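Local coordinates for regulatory protein YycH-like domain-containing protein (Eubacterium rectale, PDB 5COZ) that is of unknown function but has a YycH-like domain and is probably exported as a lipoprotein, consistent with an extracytoplasmic, possibly regulatory, role, at residues Leu171-Val183 and Leu244-Ile258. Sequence-based numbering, arbitrary orientation.
Sequences LAVKTAKELEINV and LVIAMDEKGISFLDI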
loop_
_atom_site.group_PDB
_atom_site.type_symbol
_atom_site.label_atom_id
_atom_site.label_comp_id
_atom_site.label_asym_id
_atom_site.label_seq_id
_atom_site.Cartn_x
_atom_site.Cartn_y
_atom_site.Cartn_z
ATOM N N LEU A 171 5.448 10.025 15.119
ATOM C CA LEU A 171 4.409 10.966 14.726
ATOM C C LEU A 171 3.402 10.309 13.756
ATOM O O LEU A 171 2.197 10.551 13.860
ATOM C CB LEU A 171 5.042 12.216 14.097
ATOM C CG LEU A 171 4.088 13.313 13.620
ATOM C CD1 LEU A 171 3.108 13.766 14.728
ATOM C CD2 LEU A 171 4.875 14.473 13.037
ATOM N N ALA A 172 3.892 9.466 12.831
ATOM C CA ALA A 172 2.975 8.780 11.895
ATOM C C ALA A 172 2.028 7.822 12.666
ATOM O O ALA A 172 0.826 7.819 12.412
ATOM C CB ALA A 172 3.774 8.022 10.854
ATOM N N VAL A 173 2.573 7.095 13.680
ATOM C CA VAL A 173 1.804 6.137 14.493
ATOM C C VAL A 173 0.757 6.902 15.328
ATOM O O VAL A 173 -0.409 6.499 15.392
ATOM C CB VAL A 173 2.788 5.294 15.357
ATOM C CG1 VAL A 173 2.053 4.565 16.491
ATOM C CG2 VAL A 173 3.559 4.298 14.486
ATOM N N LYS A 174 1.169 8.034 15.914
ATOM C CA LYS A 174 0.281 8.888 16.709
ATOM C C LYS A 174 -0.851 9.441 15.822
ATOM O O LYS A 174 -2.007 9.451 16.245
ATOM C CB LYS A 174 1.093 10.024 17.360
ATOM C CG LYS A 174 0.282 11.034 18.166
ATOM C CD LYS A 174 1.176 12.239 18.487
ATOM C CE LYS A 174 0.440 13.389 19.135
ATOM N NZ LYS A 174 0.222 13.155 20.584
ATOM N N THR A 175 -0.536 9.802 14.562
ATOM C CA THR A 175 -1.551 10.345 13.643
ATOM C C THR A 175 -2.571 9.267 13.244
ATOM O O THR A 175 -3.767 9.540 13.220
ATOM C CB THR A 175 -0.874 10.961 12.411
ATOM O OG1 THR A 175 0.059 11.950 12.868
ATOM C CG2 THR A 175 -1.872 11.621 11.463
ATOM N N ALA A 176 -2.098 8.045 12.922
ATOM C CA ALA A 176 -3.039 6.978 12.571
ATOM C C ALA A 176 -3.961 6.678 13.762
ATOM O O ALA A 176 -5.144 6.426 13.573
ATOM C CB ALA A 176 -2.281 5.721 12.144
ATOM N N LYS A 177 -3.417 6.741 15.007
ATOM C CA LYS A 177 -4.212 6.504 16.216
ATOM C C LYS A 177 -5.269 7.598 16.365
ATOM O O LYS A 177 -6.433 7.281 16.616
ATOM C CB LYS A 177 -3.305 6.443 17.445
ATOM C CG LYS A 177 -4.025 6.077 18.740
ATOM C CD LYS A 177 -3.033 6.073 19.896
ATOM C CE LYS A 177 -3.696 5.968 21.251
ATOM N NZ LYS A 177 -4.223 4.601 21.506
ATOM N N GLU A 178 -4.881 8.877 16.183
ATOM C CA GLU A 178 -5.827 10.014 16.223
ATOM C C GLU A 178 -6.933 9.858 15.205
ATOM O O GLU A 178 -8.078 10.222 15.465
ATOM C CB GLU A 178 -5.120 11.334 15.894
ATOM C CG GLU A 178 -4.095 11.836 16.881
ATOM C CD GLU A 178 -3.299 13.050 16.422
ATOM O OE1 GLU A 178 -3.250 13.338 15.201
ATOM O OE2 GLU A 178 -2.713 13.718 17.301
ATOM N N LEU A 179 -6.590 9.315 14.016
ATOM C CA LEU A 179 -7.570 9.143 12.948
ATOM C C LEU A 179 -8.470 7.932 13.174
ATOM O O LEU A 179 -9.408 7.701 12.401
ATOM C CB LEU A 179 -6.824 8.984 11.600
ATOM C CG LEU A 179 -6.200 10.243 11.010
ATOM C CD1 LEU A 179 -5.291 9.875 9.831
ATOM C CD2 LEU A 179 -7.272 11.267 10.581
ATOM N N GLU A 180 -8.141 7.114 14.204
ATOM C CA GLU A 180 -8.887 5.914 14.570
ATOM C C GLU A 180 -8.825 4.894 13.443
ATOM O O GLU A 180 -9.791 4.177 13.170
ATOM C CB GLU A 180 -10.346 6.223 14.990
ATOM C CG GLU A 180 -10.428 7.275 16.086
ATOM C CD GLU A 180 -11.833 7.725 16.434
ATOM O OE1 GLU A 180 -12.600 8.074 15.510
ATOM O OE2 GLU A 180 -12.143 7.793 17.643
ATOM N N ILE A 181 -7.628 4.791 12.817
ATOM C CA ILE A 181 -7.410 3.815 11.768
ATOM C C ILE A 181 -6.437 2.781 12.295
ATOM O O ILE A 181 -5.255 3.097 12.505
ATOM C CB ILE A 181 -6.888 4.466 10.448
ATOM C CG1 ILE A 181 -7.820 5.598 9.949
ATOM C CG2 ILE A 181 -6.685 3.369 9.354
ATOM C CD1 ILE A 181 -7.229 6.410 8.778
ATOM N N ASN A 182 -6.915 1.553 12.512
ATOM C CA ASN A 182 -6.036 0.460 12.934
ATOM C C ASN A 182 -5.138 0.094 11.770
ATOM O O ASN A 182 -5.636 -0.085 10.646
ATOM C CB ASN A 182 -6.843 -0.761 13.368
ATOM C CG ASN A 182 -7.348 -0.693 14.791
ATOM O OD1 ASN A 182 -7.114 0.279 15.533
ATOM N ND2 ASN A 182 -8.049 -1.734 15.206
ATOM N N VAL A 183 -3.834 0.012 12.023
ATOM C CA VAL A 183 -2.873 -0.306 10.980
ATOM C C VAL A 183 -1.917 -1.387 11.485
ATOM O O VAL A 183 -1.740 -1.532 12.706
ATOM C CB VAL A 183 -2.074 0.948 10.493
ATOM C CG1 VAL A 183 -2.995 1.987 9.832
ATOM C CG2 VAL A 183 -1.255 1.580 11.625
ATOM N N LEU A 244 -2.229 3.902 3.712
ATOM C CA LEU A 244 -2.471 5.198 4.357
ATOM C C LEU A 244 -1.119 5.934 4.224
ATOM O O LEU A 244 -0.086 5.459 4.752
ATOM C CB LEU A 244 -2.872 4.969 5.832
ATOM C CG LEU A 244 -2.876 6.216 6.743
ATOM C CD1 LEU A 244 -3.920 7.235 6.319
ATOM C CD2 LEU A 244 -3.114 5.802 8.254
ATOM N N VAL A 245 -1.099 7.039 3.431
ATOM C CA VAL A 245 0.138 7.755 3.140
ATOM C C VAL A 245 0.258 8.960 4.066
ATOM O O VAL A 245 -0.646 9.788 4.094
ATOM C CB VAL A 245 0.206 8.167 1.660
ATOM C CG1 VAL A 245 1.572 8.806 1.357
ATOM C CG2 VAL A 245 -0.016 6.961 0.738
ATOM N N ILE A 246 1.325 9.011 4.866
ATOM C CA ILE A 246 1.553 10.140 5.771
ATOM C C ILE A 246 2.931 10.666 5.497
ATOM O O ILE A 246 3.923 9.957 5.705
ATOM C CB ILE A 246 1.403 9.718 7.249
ATOM C CG1 ILE A 246 0.088 8.893 7.479
ATOM C CG2 ILE A 246 1.476 10.983 8.152
ATOM C CD1 ILE A 246 -0.242 8.563 9.017
ATOM N N ALA A 247 3.004 11.899 5.009
ATOM C CA ALA A 247 4.311 12.509 4.730
ATOM C C ALA A 247 4.563 13.655 5.665
ATOM O O ALA A 247 3.604 14.310 6.103
ATOM C CB ALA A 247 4.375 12.998 3.300
HETATM N N MSE A 248 5.843 13.932 5.945
HETATM C CA MSE A 248 6.182 15.070 6.796
HETATM C C MSE A 248 7.499 15.692 6.386
HETATM O O MSE A 248 8.406 15.004 5.912
HETATM C CB MSE A 248 6.230 14.671 8.267
HETATM C CG MSE A 248 7.206 13.559 8.541
HETATM SE SE MSE A 248 6.890 12.701 10.233
HETATM C CE MSE A 248 5.285 11.788 9.908
ATOM N N ASP A 249 7.580 17.000 6.530
ATOM C CA ASP A 249 8.769 17.770 6.220
ATOM C C ASP A 249 9.120 18.541 7.498
ATOM O O ASP A 249 8.543 18.268 8.557
ATOM C CB ASP A 249 8.543 18.661 4.988
ATOM C CG ASP A 249 7.348 19.597 5.069
ATOM O OD1 ASP A 249 6.970 19.996 6.209
ATOM O OD2 ASP A 249 6.824 19.976 4.001
ATOM N N GLU A 250 10.046 19.513 7.419
ATOM C CA GLU A 250 10.470 20.259 8.608
ATOM C C GLU A 250 9.326 21.069 9.255
ATOM O O GLU A 250 9.460 21.480 10.418
ATOM C CB GLU A 250 11.656 21.171 8.248
ATOM C CG GLU A 250 11.293 22.287 7.278
ATOM C CD GLU A 250 12.398 23.283 6.976
ATOM O OE1 GLU A 250 13.582 22.982 7.257
ATOM O OE2 GLU A 250 12.078 24.352 6.412
ATOM N N LYS A 251 8.235 21.299 8.516
ATOM C CA LYS A 251 7.070 22.050 9.018
ATOM C C LYS A 251 6.031 21.127 9.678
ATOM O O LYS A 251 5.068 21.622 10.275
ATOM C CB LYS A 251 6.439 22.873 7.892
ATOM C CG LYS A 251 7.328 24.048 7.457
ATOM C CD LYS A 251 6.698 24.852 6.335
ATOM C CE LYS A 251 7.700 25.283 5.300
ATOM N NZ LYS A 251 7.050 26.026 4.187
ATOM N N GLY A 252 6.250 19.808 9.618
ATOM C CA GLY A 252 5.326 18.831 10.188
ATOM C C GLY A 252 4.662 18.019 9.089
ATOM O O GLY A 252 5.186 17.954 7.966
ATOM N N ILE A 253 3.500 17.397 9.377
ATOM C CA ILE A 253 2.769 16.609 8.393
ATOM C C ILE A 253 2.457 17.497 7.188
ATOM O O ILE A 253 1.971 18.613 7.367
ATOM C CB ILE A 253 1.474 15.998 9.011
ATOM C CG1 ILE A 253 1.767 15.189 10.314
ATOM C CG2 ILE A 253 0.649 15.182 7.986
ATOM C CD1 ILE A 253 2.599 13.947 10.165
ATOM N N SER A 254 2.731 17.013 5.983
ATOM C CA SER A 254 2.503 17.792 4.774
ATOM C C SER A 254 1.556 17.115 3.784
ATOM O O SER A 254 1.149 17.746 2.817
ATOM C CB SER A 254 3.854 18.023 4.093
ATOM O OG SER A 254 4.391 16.753 3.737
ATOM N N PHE A 255 1.225 15.834 3.993
ATOM C CA PHE A 255 0.397 15.076 3.063
ATOM C C PHE A 255 -0.181 13.892 3.793
ATOM O O PHE A 255 0.556 13.179 4.476
ATOM C CB PHE A 255 1.280 14.617 1.875
ATOM C CG PHE A 255 0.564 13.904 0.758
ATOM C CD1 PHE A 255 0.335 12.535 0.822
ATOM C CD2 PHE A 255 0.188 14.586 -0.390
ATOM C CE1 PHE A 255 -0.300 11.866 -0.231
ATOM C CE2 PHE A 255 -0.429 13.910 -1.451
ATOM C CZ PHE A 255 -0.644 12.556 -1.369
ATOM N N LEU A 256 -1.510 13.695 3.695
ATOM C CA LEU A 256 -2.172 12.625 4.396
ATOM C C LEU A 256 -3.254 12.110 3.479
ATOM O O LEU A 256 -4.202 12.844 3.182
ATOM C CB LEU A 256 -2.738 13.177 5.729
ATOM C CG LEU A 256 -3.163 12.206 6.807
ATOM C CD1 LEU A 256 -2.117 11.257 7.114
ATOM C CD2 LEU A 256 -3.439 12.955 8.100
ATOM N N ASP A 257 -3.067 10.894 2.959
ATOM C CA ASP A 257 -4.015 10.318 2.011
ATOM C C ASP A 257 -4.589 9.037 2.597
ATOM O O ASP A 257 -3.852 8.076 2.881
ATOM C CB ASP A 257 -3.318 10.048 0.662
ATOM C CG ASP A 257 -4.242 9.934 -0.543
ATOM O OD1 ASP A 257 -5.456 10.195 -0.393
ATOM O OD2 ASP A 257 -3.733 9.697 -1.657
ATOM N N ILE A 258 -5.909 9.044 2.812
ATOM C CA ILE A 258 -6.605 7.917 3.407
ATOM C C ILE A 258 -7.261 7.117 2.311
ATOM O O ILE A 258 -8.028 7.670 1.533
ATOM C CB ILE A 258 -7.660 8.389 4.430
ATOM C CG1 ILE A 258 -7.046 9.358 5.497
ATOM C CG2 ILE A 258 -8.359 7.175 5.124
ATOM C CD1 ILE A 258 -8.105 9.871 6.501
#
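Helix-on-sheet packing joins Leu171, Thr175 and Leu179, spaced four residues apart, to one face of the β-hairpin 244-258. Helix 171-178 runs at 132° to strand 244-249, and the contact is apolar throughout. At the hairpin's turn end, Leu171, with CG anti to the backbone N (chi1 180°), lays CD2 3.7 Å from Ile253 CD1 and runs alongside selenomethionine Met248 in the opposite sense, SE lying 3.9 Å from that same CD2. Ile253 and Met248 each have two conformers, and these distances hold for one of each. With Leu171 cut back to an alanine, Ile253 CD1 and Met248 SE would probably lose their partner and a gap open here. Ile246 CD1 rests 3.6 Å from Ala172 O, where small alanines let the strand come close. Further along, Leu256 CD2 meets Thr175 CG2 (3.9 Å) and Leu179 CD1 (4.0 Å), both tip to tip, while the buried Thr175 OG1 turns back to donate to Leu171 O at 2.7 Å. That carbonyl also accepts from Thr175 N, the two donors arriving on opposite faces of its plane. A Schellman motif with Glu180 at positive phi then turns the chain back, bringing Ile181 CD1 to Ile258 CG2 (3.9 Å); Leu244 CD2 touches both Ala176 CB and Val183 CG1. Helix 73-87 packs on Leu256 and Ile258 from the same sheet face. Helices packed on one face of an antiparallel sheet form an α/β layer.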